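Local atomic coordinates of putative dihydrodipicolinate synthase family protein (Coccidioides immitis, PDB entry 3QFE), a protein that belongs to the dihydrodipicolinate synthase family and adopts the TIM-barrel fold of that family, its own function not being established. Residues A[12-17]-A[231-236]; A[72-77]-A[106-111]. All coordinates share one frame; numbering follows the deposited sequence.

Contact 1 (A[12-17]-A[231-236])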
loop_
_atom_site.group_PDB
_atom_site.type_symbol
_atom_site.label_atom_id
_atom_site.label_comp_id
_atom_site.label_asym_id
_atom_site.label_seq_id
_atom_site.Cartn_x
_atom_site.Cartn_y
_atom_site.Cartn_z
ATOM N N PRO A 12 11.410 -2.581 -6.610
ATOM C CA PRO A 12 11.626 -1.283 -6.024
ATOM C C PRO A 12 10.869 -0.213 -6.786
ATOM O O PRO A 12 10.754 -0.287 -8.003
ATOM C CB PRO A 12 13.134 -1.100 -6.204
ATOM C CG PRO A 12 13.667 -2.501 -5.937
ATOM C CD PRO A 12 12.601 -3.446 -6.468
ATOM N N GLY A 13 10.345 0.769 -6.071
ATOM C CA GLY A 13 9.588 1.838 -6.696
ATOM C C GLY A 13 8.537 2.348 -5.745
ATOM O O GLY A 13 8.644 2.116 -4.539
ATOM N N ILE A 14 7.527 3.023 -6.292
ATOM C CA ILE A 14 6.458 3.629 -5.524
ATOM C C ILE A 14 5.182 2.851 -5.736
ATOM O O ILE A 14 4.705 2.715 -6.876
ATOM C CB ILE A 14 6.200 5.085 -5.952
ATOM C CG1 ILE A 14 7.422 5.944 -5.692
ATOM C CG2 ILE A 14 5.057 5.689 -5.145
ATOM C CD1 ILE A 14 7.771 6.077 -4.186
ATOM N N TRP A 15 4.623 2.363 -4.632
ATOM C CA TRP A 15 3.414 1.568 -4.640
ATOM C C TRP A 15 2.308 2.317 -3.920
ATOM O O TRP A 15 2.574 3.015 -2.945
ATOM C CB TRP A 15 3.654 0.242 -3.920
ATOM C CG TRP A 15 4.627 -0.645 -4.632
ATOM C CD1 TRP A 15 5.968 -0.416 -4.837
ATOM C CD2 TRP A 15 4.341 -1.918 -5.228
ATOM N NE1 TRP A 15 6.519 -1.461 -5.535
ATOM C CE2 TRP A 15 5.550 -2.400 -5.777
ATOM C CE3 TRP A 15 3.187 -2.707 -5.324
ATOM C CZ2 TRP A 15 5.630 -3.619 -6.439
ATOM C CZ3 TRP A 15 3.266 -3.916 -5.981
ATOM C CH2 TRP A 15 4.485 -4.361 -6.530
ATOM N N CYS A 16 1.072 2.173 -4.397
ATOM C CA CYS A 16 -0.072 2.795 -3.735
ATOM C C CYS A 16 -1.036 1.769 -3.118
ATOM O O CYS A 16 -1.504 0.867 -3.824
ATOM C CB CYS A 16 -0.856 3.709 -4.679
ATOM S SG CYS A 16 -2.370 4.353 -3.883
ATOM N N PRO A 17 -1.345 1.924 -1.810
ATOM C CA PRO A 17 -2.374 1.109 -1.174
ATOM C C PRO A 17 -3.749 1.779 -1.373
ATOM O O PRO A 17 -4.122 2.713 -0.625
ATOM C CB PRO A 17 -1.943 1.090 0.297
ATOM C CG PRO A 17 -1.274 2.439 0.494
ATOM C CD PRO A 17 -0.706 2.848 -0.854
ATOM N N LYS A 231 6.912 11.404 -9.241
ATOM C CA LYS A 231 7.952 12.339 -9.667
ATOM C C LYS A 231 9.069 12.387 -8.627
ATOM O O LYS A 231 10.239 12.377 -8.986
ATOM C CB LYS A 231 7.412 13.749 -9.976
ATOM N N ILE A 232 8.711 12.400 -7.345
ATOM C CA ILE A 232 9.722 12.439 -6.291
ATOM C C ILE A 232 10.678 11.262 -6.441
ATOM O O ILE A 232 11.892 11.452 -6.517
ATOM C CB ILE A 232 9.106 12.486 -4.887
ATOM C CG1 ILE A 232 8.388 13.816 -4.687
ATOM C CG2 ILE A 232 10.184 12.326 -3.825
ATOM C CD1 ILE A 232 7.474 13.849 -3.486
ATOM N N TYR A 233 10.127 10.054 -6.506
ATOM C CA TYR A 233 10.937 8.868 -6.757
ATOM C C TYR A 233 11.789 9.018 -8.022
ATOM O O TYR A 233 12.999 8.783 -7.975
ATOM C CB TYR A 233 10.067 7.612 -6.846
ATOM C CG TYR A 233 10.862 6.317 -6.886
ATOM C CD1 TYR A 233 11.294 5.694 -5.701
ATOM C CD2 TYR A 233 11.182 5.711 -8.106
ATOM C CE1 TYR A 233 12.027 4.502 -5.740
ATOM C CE2 TYR A 233 11.916 4.528 -8.160
ATOM C CZ TYR A 233 12.341 3.931 -6.978
ATOM O OH TYR A 233 13.070 2.760 -7.044
ATOM N N GLU A 234 11.165 9.427 -9.131
ATOM C CA GLU A 234 11.859 9.513 -10.423
ATOM C C GLU A 234 13.046 10.467 -10.365
ATOM O O GLU A 234 14.084 10.199 -10.972
ATOM C CB GLU A 234 10.909 9.911 -11.565
ATOM N N LEU A 235 12.913 11.572 -9.638
ATOM C CA LEU A 235 14.010 12.518 -9.556
ATOM C C LEU A 235 15.184 11.917 -8.793
ATOM O O LEU A 235 16.323 12.064 -9.228
ATOM C CB LEU A 235 13.570 13.848 -8.946
ATOM C CG LEU A 235 12.557 14.653 -9.751
ATOM C CD1 LEU A 235 11.910 15.693 -8.866
ATOM C CD2 LEU A 235 13.201 15.296 -11.002
ATOM N N TYR A 236 14.905 11.223 -7.688
ATOM C CA TYR A 236 15.955 10.545 -6.917
ATOM C C TYR A 236 16.744 9.533 -7.775
ATOM O O TYR A 236 17.984 9.552 -7.782
ATOM C CB TYR A 236 15.399 9.856 -5.658
ATOM C CG TYR A 236 15.162 10.767 -4.453
ATOM C CD1 TYR A 236 16.230 11.211 -3.654
ATOM C CD2 TYR A 236 13.867 11.154 -4.087
ATOM C CE1 TYR A 236 15.998 12.044 -2.536
ATOM C CE2 TYR A 236 13.631 11.976 -2.977
ATOM C CZ TYR A 236 14.690 12.417 -2.211
ATOM O OH TYR A 236 14.435 13.233 -1.127
#
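Ile14 N is hydrogen-bonded to Thr47 OG1, which helps to fix the strand where Tyr233 packs against it. One residue earlier the meeting is a CH-pi contact: Gly13 CA sits over one face of the ring, 3.9 Å from the Tyr233 centroid and 27° off its normal. It is displaced toward the hydroxyl end of the ring, as the 3.5 Å from Gly13 CA to Tyr233 CZ confirms. The backbone angles of Gly13 by themselves call for glycine, and its main chain is bonded to Ala215 and Cys217. Pro12 reaches the hydroxyl obliquely, its carbonyl carbon Pro12 C 3.7 Å from Tyr233 OH.

In the barrel, strand 13-17 is the first of eight parallel strands and helix 226-237 follows the last, strand 216-218, so the contact packs a late helix against the strand with which the barrel closes.

At the root of the ring the partner is Ile14. Its CG1 comes within 3.3 Å of Tyr233 CB, a close apolar approach, while Ile14 CD1 passes Tyr233 CD1 at 3.9 Å. Ile14 and Tyr233 point in opposing senses as they lie alongside. With CG anti to the backbone N (chi1 -171°), Tyr233 extends from its helix to the strand. Ile14 also packs on Leu206 of helix 206-211.

Contact 2 (A[72-77]-A[106-111])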
loop_
_atom_site.group_PDB
_atom_site.type_symbol
_atom_site.label_atom_id
_atom_site.label_comp_id
_atom_site.label_asym_id
_atom_site.label_seq_id
_atom_site.Cartn_x
_atom_site.Cartn_y
_atom_site.Cartn_z
ATOM N N THR A 72 -10.953 -7.027 -9.737
ATOM C CA THR A 72 -11.229 -5.722 -10.321
ATOM C C THR A 72 -9.900 -4.968 -10.534
ATOM O O THR A 72 -9.689 -4.384 -11.610
ATOM C CB THR A 72 -12.258 -4.936 -9.460
ATOM O OG1 THR A 72 -13.507 -5.635 -9.486
ATOM C CG2 THR A 72 -12.465 -3.506 -9.969
ATOM N N ALA A 73 -8.995 -5.026 -9.547
ATOM C CA ALA A 73 -7.670 -4.461 -9.715
ATOM C C ALA A 73 -6.994 -5.036 -10.950
ATOM O O ALA A 73 -6.593 -4.266 -11.839
ATOM C CB ALA A 73 -6.801 -4.645 -8.462
ATOM N N ARG A 74 -6.916 -6.369 -11.058
ATOM C CA ARG A 74 -6.240 -6.996 -12.212
ATOM C C ARG A 74 -6.825 -6.536 -13.557
ATOM O O ARG A 74 -6.087 -6.256 -14.492
ATOM C CB ARG A 74 -6.256 -8.527 -12.101
ATOM C CG ARG A 74 -5.702 -9.290 -13.326
ATOM C CD ARG A 74 -4.248 -8.888 -13.580
ATOM N NE ARG A 74 -3.371 -9.218 -12.447
ATOM C CZ ARG A 74 -2.204 -8.620 -12.192
ATOM N NH1 ARG A 74 -1.756 -7.632 -12.973
ATOM N NH2 ARG A 74 -1.479 -8.999 -11.128
ATOM N N LYS A 75 -8.150 -6.465 -13.649
ATOM C CA LYS A 75 -8.817 -6.009 -14.865
ATOM C C LYS A 75 -8.465 -4.531 -15.164
ATOM O O LYS A 75 -8.252 -4.158 -16.314
ATOM C CB LYS A 75 -10.329 -6.213 -14.745
ATOM C CG LYS A 75 -11.131 -5.772 -15.953
ATOM C CD LYS A 75 -12.653 -6.054 -15.787
ATOM C CE LYS A 75 -13.489 -5.272 -16.844
ATOM N NZ LYS A 75 -14.964 -5.227 -16.544
ATOM N N ALA A 76 -8.373 -3.707 -14.126
ATOM C CA ALA A 76 -8.083 -2.278 -14.309
ATOM C C ALA A 76 -6.683 -2.007 -14.831
ATOM O O ALA A 76 -6.492 -1.032 -15.549
ATOM C CB ALA A 76 -8.267 -1.523 -12.989
ATOM N N VAL A 77 -5.706 -2.840 -14.441
ATOM C CA VAL A 77 -4.286 -2.544 -14.699
ATOM C C VAL A 77 -3.653 -3.412 -15.816
ATOM O O VAL A 77 -2.593 -3.068 -16.359
ATOM C CB VAL A 77 -3.429 -2.575 -13.393
ATOM C CG1 VAL A 77 -4.138 -1.828 -12.252
ATOM C CG2 VAL A 77 -3.102 -4.026 -12.943
ATOM N N GLY A 106 -5.946 -13.145 -9.381
ATOM C CA GLY A 106 -4.899 -12.560 -10.200
ATOM C C GLY A 106 -3.785 -11.766 -9.527
ATOM O O GLY A 106 -3.019 -11.112 -10.224
ATOM N N ALA A 107 -3.667 -11.790 -8.198
ATOM C CA ALA A 107 -2.556 -11.096 -7.511
ATOM C C ALA A 107 -1.172 -11.700 -7.849
ATOM O O ALA A 107 -1.100 -12.867 -8.260
ATOM C CB ALA A 107 -2.785 -11.084 -6.017
ATOM N N ASN A 108 -0.087 -10.913 -7.731
ATOM C CA ASN A 108 1.281 -11.434 -7.966
ATOM C C ASN A 108 1.977 -11.777 -6.650
ATOM O O ASN A 108 2.831 -12.685 -6.592
ATOM C CB ASN A 108 2.169 -10.435 -8.725
ATOM C CG ASN A 108 1.537 -9.924 -10.002
ATOM O OD1 ASN A 108 1.092 -8.775 -10.074
ATOM N ND2 ASN A 108 1.491 -10.759 -11.012
ATOM N N TYR A 109 1.614 -11.034 -5.602
ATOM C CA TYR A 109 2.213 -11.187 -4.295
ATOM C C TYR A 109 1.145 -11.063 -3.215
ATOM O O TYR A 109 0.102 -10.403 -3.409
ATOM C CB TYR A 109 3.254 -10.086 -4.061
ATOM C CG TYR A 109 4.147 -9.743 -5.242
ATOM C CD1 TYR A 109 5.193 -10.578 -5.634
ATOM C CD2 TYR A 109 3.965 -8.574 -5.930
ATOM C CE1 TYR A 109 6.017 -10.248 -6.692
ATOM C CE2 TYR A 109 4.787 -8.227 -6.998
ATOM C CZ TYR A 109 5.805 -9.056 -7.369
ATOM O OH TYR A 109 6.590 -8.680 -8.435
ATOM N N VAL A 110 1.421 -11.641 -2.052
ATOM C CA VAL A 110 0.535 -11.444 -0.925
ATOM C C VAL A 110 1.283 -10.786 0.203
ATOM O O VAL A 110 2.445 -11.099 0.458
ATOM C CB VAL A 110 -0.179 -12.743 -0.449
ATOM C CG1 VAL A 110 -1.067 -13.231 -1.526
ATOM C CG2 VAL A 110 0.814 -13.832 -0.067
ATOM N N LEU A 111 0.593 -9.864 0.866
ATOM C CA LEU A 111 1.148 -9.090 1.952
ATOM C C LEU A 111 0.541 -9.549 3.284
ATOM O O LEU A 111 -0.666 -9.439 3.497
ATOM C CB LEU A 111 0.863 -7.628 1.660
ATOM C CG LEU A 111 1.310 -6.528 2.602
ATOM C CD1 LEU A 111 2.820 -6.390 2.679
ATOM C CD2 LEU A 111 0.656 -5.230 2.080
#
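Helix 63-77 and the turn leading into strand 109-112 come closest where the CA atoms of Arg74 and Gly106 stand 6.1 Å apart. Gly106 ends helix 92-105 with a Schellman motif, its positive phi turning the chain out of the helix toward Ala107 and Asn108, and its missing side chain lets Arg74 lie close by.

Arg74 sends its CG anti to the backbone N (chi1 174°), and the chain then bends twice, at chi2 and chi3, to bring the guanidinium side-on to the turn. Two of its nitrogens converge on a single oxygen through hydrogen bonds, Arg74 NE at 2.9 Å and Arg74 NH2 at 2.8 Å from Gly106 O. The NH2 bond runs nearly straight on to the carbonyl, with a C=O...N angle of 160°, whereas NE approaches tilted from the carbonyl plane. Arg74 NH2 also donates to Asn108 OD1 at 2.8 Å. That oxygen lies near the guanidinium plane, yet the donor stands above the amide plane instead of on a lone pair, the two flat groups being turned 68° apart.

This is a worked case of an arginine joining the end of helix 63-77 to the turn before strand 109-112 in a TIM barrel, by serving three main-chain oxygens and one side-chain amide oxygen. The remaining nitrogen, NH1, is bonded to Phe81 O and Gly78 O in the connection between helix 63-77 and strand 83-86, while Asn108 OD1 takes a second bond from Ile83 N, tying the amide to the adjacent strand.

With all three guanidinium nitrogens committed, the rotation of the group is fixed. Its positive charge faces neutral carbonyl oxygens and no carboxylate among these partners, and would probably be eased by the carbonyl dipoles at the C-terminal ends of helices 63-77 and 92-105.

Both contacts involve an outer helix of the same eight-stranded barrel, near the beginnings of its strands, and both are partly buried. In contact 1 the helix after the eighth strand meets the first strand itself; in contact 2 the second helix meets the turn before the fourth strand. Their centres are about 19 Å apart, but they meet where Trp15 CH2 packs on Tyr109 CE2 at 3.9 Å. The chemistry differs with place: on the strand, whose backbone polar groups are engaged in the sheet, residues 12-17 and 231-236 meet through apolar surfaces, whereas at the turn between helix and strand, residues 72-77 and 106-111 meet through hydrogen bonds to a carbonyl and an amide.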